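Local atomic coordinates of fibronectin type III domain-containing protein (Simiduia agarivorans, PDB entry 6P2K), a protein that probably hydrolyses xyloglucan or related plant beta-glucans, as a family 74 glycoside hydrolase of seven-bladed beta-propeller architecture. Residues Asp405-Val408 with Val413-Gly416; Gly421-Trp426 with Val430-Met435. All blocks are in the same frame, centred on the assembly; numbering follows the deposited sequence.

Interaction 1: Asp405-Val408 with Val413-Gly416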
loop_
_atom_site.group_PDB
_atom_site.type_symbol
_atom_site.label_atom_id
_atom_site.label_comp_id
_atom_site.label_asym_id
_atom_site.label_seq_id
_atom_site.Cartn_x
_atom_site.Cartn_y
_atom_site.Cartn_z
ATOM N N ASP B 405 13.076 33.099 11.158
ATOM C CA ASP B 405 13.291 32.894 9.730
ATOM C C ASP B 405 11.972 32.444 9.116
ATOM O O ASP B 405 11.051 32.021 9.824
ATOM C CB ASP B 405 14.408 31.860 9.486
ATOM C CG ASP B 405 15.117 32.049 8.142
ATOM O OD1 ASP B 405 14.547 32.758 7.283
ATOM O OD2 ASP B 405 16.253 31.519 7.959
ATOM N N VAL B 406 11.884 32.553 7.789
ATOM C CA VAL B 406 10.695 32.155 7.044
ATOM C C VAL B 406 11.134 31.520 5.734
ATOM O O VAL B 406 12.181 31.860 5.178
ATOM C CB VAL B 406 9.746 33.354 6.785
ATOM C CG1 VAL B 406 10.432 34.413 5.926
ATOM C CG2 VAL B 406 8.434 32.899 6.148
ATOM N N ALA B 407 10.335 30.570 5.251
ATOM C CA ALA B 407 10.528 29.983 3.933
ATOM C C ALA B 407 9.163 29.703 3.320
ATOM O O ALA B 407 8.208 29.370 4.027
ATOM C CB ALA B 407 11.358 28.695 3.995
ATOM N N VAL B 408 9.076 29.844 1.999
ATOM C CA VAL B 408 7.816 29.729 1.274
ATOM C C VAL B 408 8.019 28.838 0.055
ATOM O O VAL B 408 9.018 28.969 -0.658
ATOM C CB VAL B 408 7.283 31.111 0.837
ATOM C CG1 VAL B 408 6.035 30.960 -0.021
ATOM C CG2 VAL B 408 6.991 31.988 2.045
ATOM N N VAL B 413 4.043 27.605 3.846
ATOM C CA VAL B 413 4.871 28.585 4.535
ATOM C C VAL B 413 5.301 27.981 5.861
ATOM O O VAL B 413 4.510 27.305 6.528
ATOM C CB VAL B 413 4.126 29.919 4.773
ATOM C CG1 VAL B 413 5.063 30.949 5.404
ATOM C CG2 VAL B 413 3.535 30.455 3.474
ATOM N N ILE B 414 6.555 28.215 6.245
ATOM C CA ILE B 414 7.035 27.834 7.566
ATOM C C ILE B 414 7.643 29.058 8.233
ATOM O O ILE B 414 8.429 29.784 7.614
ATOM C CB ILE B 414 8.054 26.677 7.513
ATOM C CG1 ILE B 414 8.585 26.380 8.919
ATOM C CG2 ILE B 414 9.198 26.987 6.551
ATOM C CD1 ILE B 414 9.262 25.033 9.050
ATOM N N GLN B 415 7.244 29.304 9.480
ATOM C CA GLN B 415 7.940 30.221 10.374
ATOM C C GLN B 415 8.781 29.401 11.340
ATOM O O GLN B 415 8.259 28.509 12.014
ATOM C CB GLN B 415 6.968 31.085 11.179
ATOM C CG GLN B 415 6.182 32.121 10.419
ATOM C CD GLN B 415 5.357 32.982 11.363
ATOM O OE1 GLN B 415 5.882 33.533 12.334
ATOM N NE2 GLN B 415 4.057 33.085 11.098
ATOM N N GLY B 416 10.077 29.695 11.400
ATOM C CA GLY B 416 10.914 29.128 12.437
ATOM C C GLY B 416 10.887 30.016 13.662
ATOM O O GLY B 416 11.258 31.190 13.583
#
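D405-V408 and V413-G416 face each other as the two antiparallel arms of a beta hairpin, the first two strands of a beta-propeller blade buried inside this glycoside hydrolase. A407 and I414 form a complete hydrogen-bonded pair: A407 N reaches I414 O at 3.1 Å in the carbonyl plane, and I414 N returns to A407 O at 3.0 Å, nearly along the C=O axis. Farther on, G416 N donates to D405 O, approaching tilted from the carbonyl plane. V406 with Q415 and V408 with V413 are the non-hydrogen-bonded pairs, and the CA-H of V406 points at I414 O.

Beta-branched residues suit these extended positions. V413 CG1 packs 4.0 Å from V406 CG2 and the same distance from V408 CG2, so one methyl fills the space between two neighbours. V406 presents CG2 because that methyl is anti to its own nitrogen, with CG1 left in the tighter position between N and C. Q415 shares this face, but its amide is engaged elsewhere, by T403, Q417 and N10.

On the face of D405, A407 and I414, the small A407 leaves its CB 3.8 Å from I414 CG2. Strand 447-456 of the next blade covers both residues through V451. D405 turns its carboxylate away from the hairpin. OD2 binds the zinc ion together with D513, while OD1 accepts V406 N at 2.7 Å, met on its anti side and 25° out of the carboxylate plane.

Interaction 2: Gly421-Trp426 with Val430-Met435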
loop_
_atom_site.group_PDB
_atom_site.type_symbol
_atom_site.label_atom_id
_atom_site.label_comp_id
_atom_site.label_asym_id
_atom_site.label_seq_id
_atom_site.Cartn_x
_atom_site.Cartn_y
_atom_site.Cartn_z
ATOM N N GLY B 421 8.712 26.597 17.910
ATOM C CA GLY B 421 9.314 25.655 16.975
ATOM C C GLY B 421 8.823 25.780 15.543
ATOM O O GLY B 421 8.766 26.870 14.965
ATOM N N LEU B 422 8.489 24.634 14.951
ATOM C CA LEU B 422 8.090 24.546 13.547
ATOM C C LEU B 422 6.642 24.999 13.415
ATOM O O LEU B 422 5.716 24.243 13.710
ATOM C CB LEU B 422 8.255 23.118 13.031
ATOM C CG LEU B 422 9.623 22.440 13.151
ATOM C CD1 LEU B 422 9.479 20.926 13.072
ATOM C CD2 LEU B 422 10.576 22.937 12.072
ATOM N N MET B 423 6.439 26.232 12.950
ATOM C CA MET B 423 5.106 26.795 12.743
ATOM C C MET B 423 4.813 26.776 11.247
ATOM O O MET B 423 5.473 27.473 10.471
ATOM C CB MET B 423 5.029 28.214 13.306
ATOM C CG MET B 423 3.651 28.844 13.229
ATOM S SD MET B 423 2.466 28.042 14.325
ATOM C CE MET B 423 3.201 28.408 15.919
ATOM N N GLU B 424 3.827 25.982 10.837
ATOM C CA GLU B 424 3.654 25.652 9.430
ATOM C C GLU B 424 2.260 26.006 8.937
ATOM O O GLU B 424 1.272 25.897 9.668
ATOM C CB GLU B 424 3.926 24.167 9.185
ATOM C CG GLU B 424 5.371 23.777 9.457
ATOM C CD GLU B 424 5.622 22.301 9.256
ATOM O OE1 GLU B 424 5.416 21.528 10.211
ATOM O OE2 GLU B 424 6.020 21.915 8.137
ATOM N N SER B 425 2.194 26.415 7.672
ATOM C CA SER B 425 0.951 26.795 7.019
ATOM C C SER B 425 0.861 26.130 5.657
ATOM O O SER B 425 1.875 25.949 4.978
ATOM C CB SER B 425 0.849 28.315 6.855
ATOM O OG SER B 425 -0.403 28.682 6.298
ATOM N N TRP B 426 -0.362 25.773 5.260
ATOM C CA TRP B 426 -0.619 25.212 3.940
ATOM C C TRP B 426 -1.661 26.004 3.159
ATOM O O TRP B 426 -2.165 25.508 2.143
ATOM C CB TRP B 426 -1.043 23.745 4.060
ATOM C CG TRP B 426 -0.023 22.918 4.776
ATOM C CD1 TRP B 426 0.996 22.209 4.215
ATOM C CD2 TRP B 426 0.098 22.744 6.194
ATOM N NE1 TRP B 426 1.734 21.586 5.193
ATOM C CE2 TRP B 426 1.203 21.900 6.418
ATOM C CE3 TRP B 426 -0.629 23.208 7.293
ATOM C CZ2 TRP B 426 1.602 21.511 7.698
ATOM C CZ3 TRP B 426 -0.233 22.823 8.565
ATOM C CH2 TRP B 426 0.872 21.983 8.755
ATOM N N VAL B 430 -2.246 32.013 6.175
ATOM C CA VAL B 430 -3.444 32.435 6.893
ATOM C C VAL B 430 -3.605 31.634 8.179
ATOM O O VAL B 430 -3.774 32.199 9.266
ATOM C CB VAL B 430 -4.682 32.310 5.989
ATOM C CG1 VAL B 430 -5.960 32.418 6.810
ATOM C CG2 VAL B 430 -4.655 33.374 4.901
ATOM N N SER B 431 -3.551 30.306 8.081
ATOM C CA SER B 431 -3.774 29.432 9.223
ATOM C C SER B 431 -2.586 28.498 9.390
ATOM O O SER B 431 -1.898 28.165 8.422
ATOM C CB SER B 431 -5.062 28.625 9.066
ATOM O OG SER B 431 -4.915 27.608 8.089
ATOM N N TRP B 432 -2.359 28.064 10.632
ATOM C CA TRP B 432 -1.115 27.401 10.994
ATOM C C TRP B 432 -1.358 26.232 11.940
ATOM O O TRP B 432 -2.405 26.120 12.583
ATOM C CB TRP B 432 -0.138 28.368 11.671
ATOM C CG TRP B 432 0.113 29.612 10.896
ATOM C CD1 TRP B 432 -0.721 30.690 10.773
ATOM C CD2 TRP B 432 1.280 29.913 10.128
ATOM N NE1 TRP B 432 -0.142 31.641 9.970
ATOM C CE2 TRP B 432 1.089 31.192 9.565
ATOM C CE3 TRP B 432 2.469 29.226 9.861
ATOM C CZ2 TRP B 432 2.042 31.797 8.752
ATOM C CZ3 TRP B 432 3.417 29.831 9.048
ATOM C CH2 TRP B 432 3.197 31.102 8.505
ATOM N N SER B 433 -0.341 25.377 12.028
ATOM C CA SER B 433 -0.244 24.329 13.031
ATOM C C SER B 433 1.227 24.147 13.374
ATOM O O SER B 433 2.085 24.209 12.492
ATOM C CB SER B 433 -0.836 23.003 12.537
ATOM O OG SER B 433 -0.629 21.971 13.490
ATOM N N ASN B 434 1.519 23.936 14.657
ATOM C CA ASN B 434 2.872 23.580 15.071
ATOM C C ASN B 434 2.901 22.236 15.791
ATOM O O ASN B 434 3.877 21.925 16.482
ATOM C CB ASN B 434 3.492 24.688 15.932
ATOM C CG ASN B 434 3.001 24.681 17.376
ATOM O OD1 ASN B 434 1.905 24.217 17.683
ATOM N ND2 ASN B 434 3.829 25.199 18.273
ATOM N N MET B 435 1.852 21.423 15.621
ATOM C CA MET B 435 1.753 20.159 16.345
ATOM C C MET B 435 2.876 19.197 15.975
ATOM O O MET B 435 3.281 18.375 16.804
ATOM C CB MET B 435 0.394 19.506 16.080
ATOM C CG MET B 435 -0.802 20.268 16.645
ATOM S SD MET B 435 -0.771 20.473 18.442
ATOM C CE MET B 435 -0.827 18.768 18.988
HETATM O O HOH W 1 -2.923 25.864 6.566
#
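The indole of W432 is wedged between M423 and S425, which approach from opposite sides of its plane, and this is the tightly packed side of the contact between the third strand of the blade and its short outer strand. S425 CB sits over one ring face, 3.6 Å from the centroid of the six-membered ring and 13° off the normal, a CH-pi contact that suits a small residue. M423 crosses the indole at about a right angle, with its CG 3.6 Å from W432 CE3. Its SD makes an oblique Met-aromatic contact. With CG anti to the M423 nitrogen (chi1 -176°) and the chain bent beyond it, the flexible thioether folds back, leaving CE 3.7 Å from N434 CB. Cutting W432 down to an alanine would probably open a gap beside M423 and leave S425 CB without the ring it packs on.

The backbones hold together at a single antiparallel bridge: E424 N bonds to S433 O at 3.0 Å, and S433 N to E424 O at 2.9 Å. The E424 carboxylate is held by Y412, K482 and W493.

Toward the turn the contact is looser. W426 meets S433 CB only at its ring edge, and a water accepts a hydrogen bond from W426 N at 2.9 Å and donates one to S431 OG at 3.1 Å. V430 is exposed. Even here S425 OG grips the turn, donating to S431 O at 2.6 Å and accepting from G429 N, while S431 OG bonds to D427. S425, D427, G429 and W432 follow the S-x-D-x-G-x-x-W pattern of an Asp-box, the hairpin turn that recurs between the outer strands of GH74 propeller blades.

In the fold
From the N-terminal side, interaction 1 closes the tight turn between strands 403-409 and 412-417. The chain then passes through a second turn into strand 421-425, and interaction 2 closes a third turn, onto 430-435. The two contacts follow in series, neither nested nor crossing. What unites them is the shared sheet: strand 412-417 bonds to 421-425, probably through V413 O with S425 N and Q415 N with M423 O. The W432 indole also reaches back past strand 421-425 to V413 and Q415 of the second strand. At one end zinc bridges D405 to D513 of another blade; at the other, W432 pairs by its backbone with Y393 of strand 388-395.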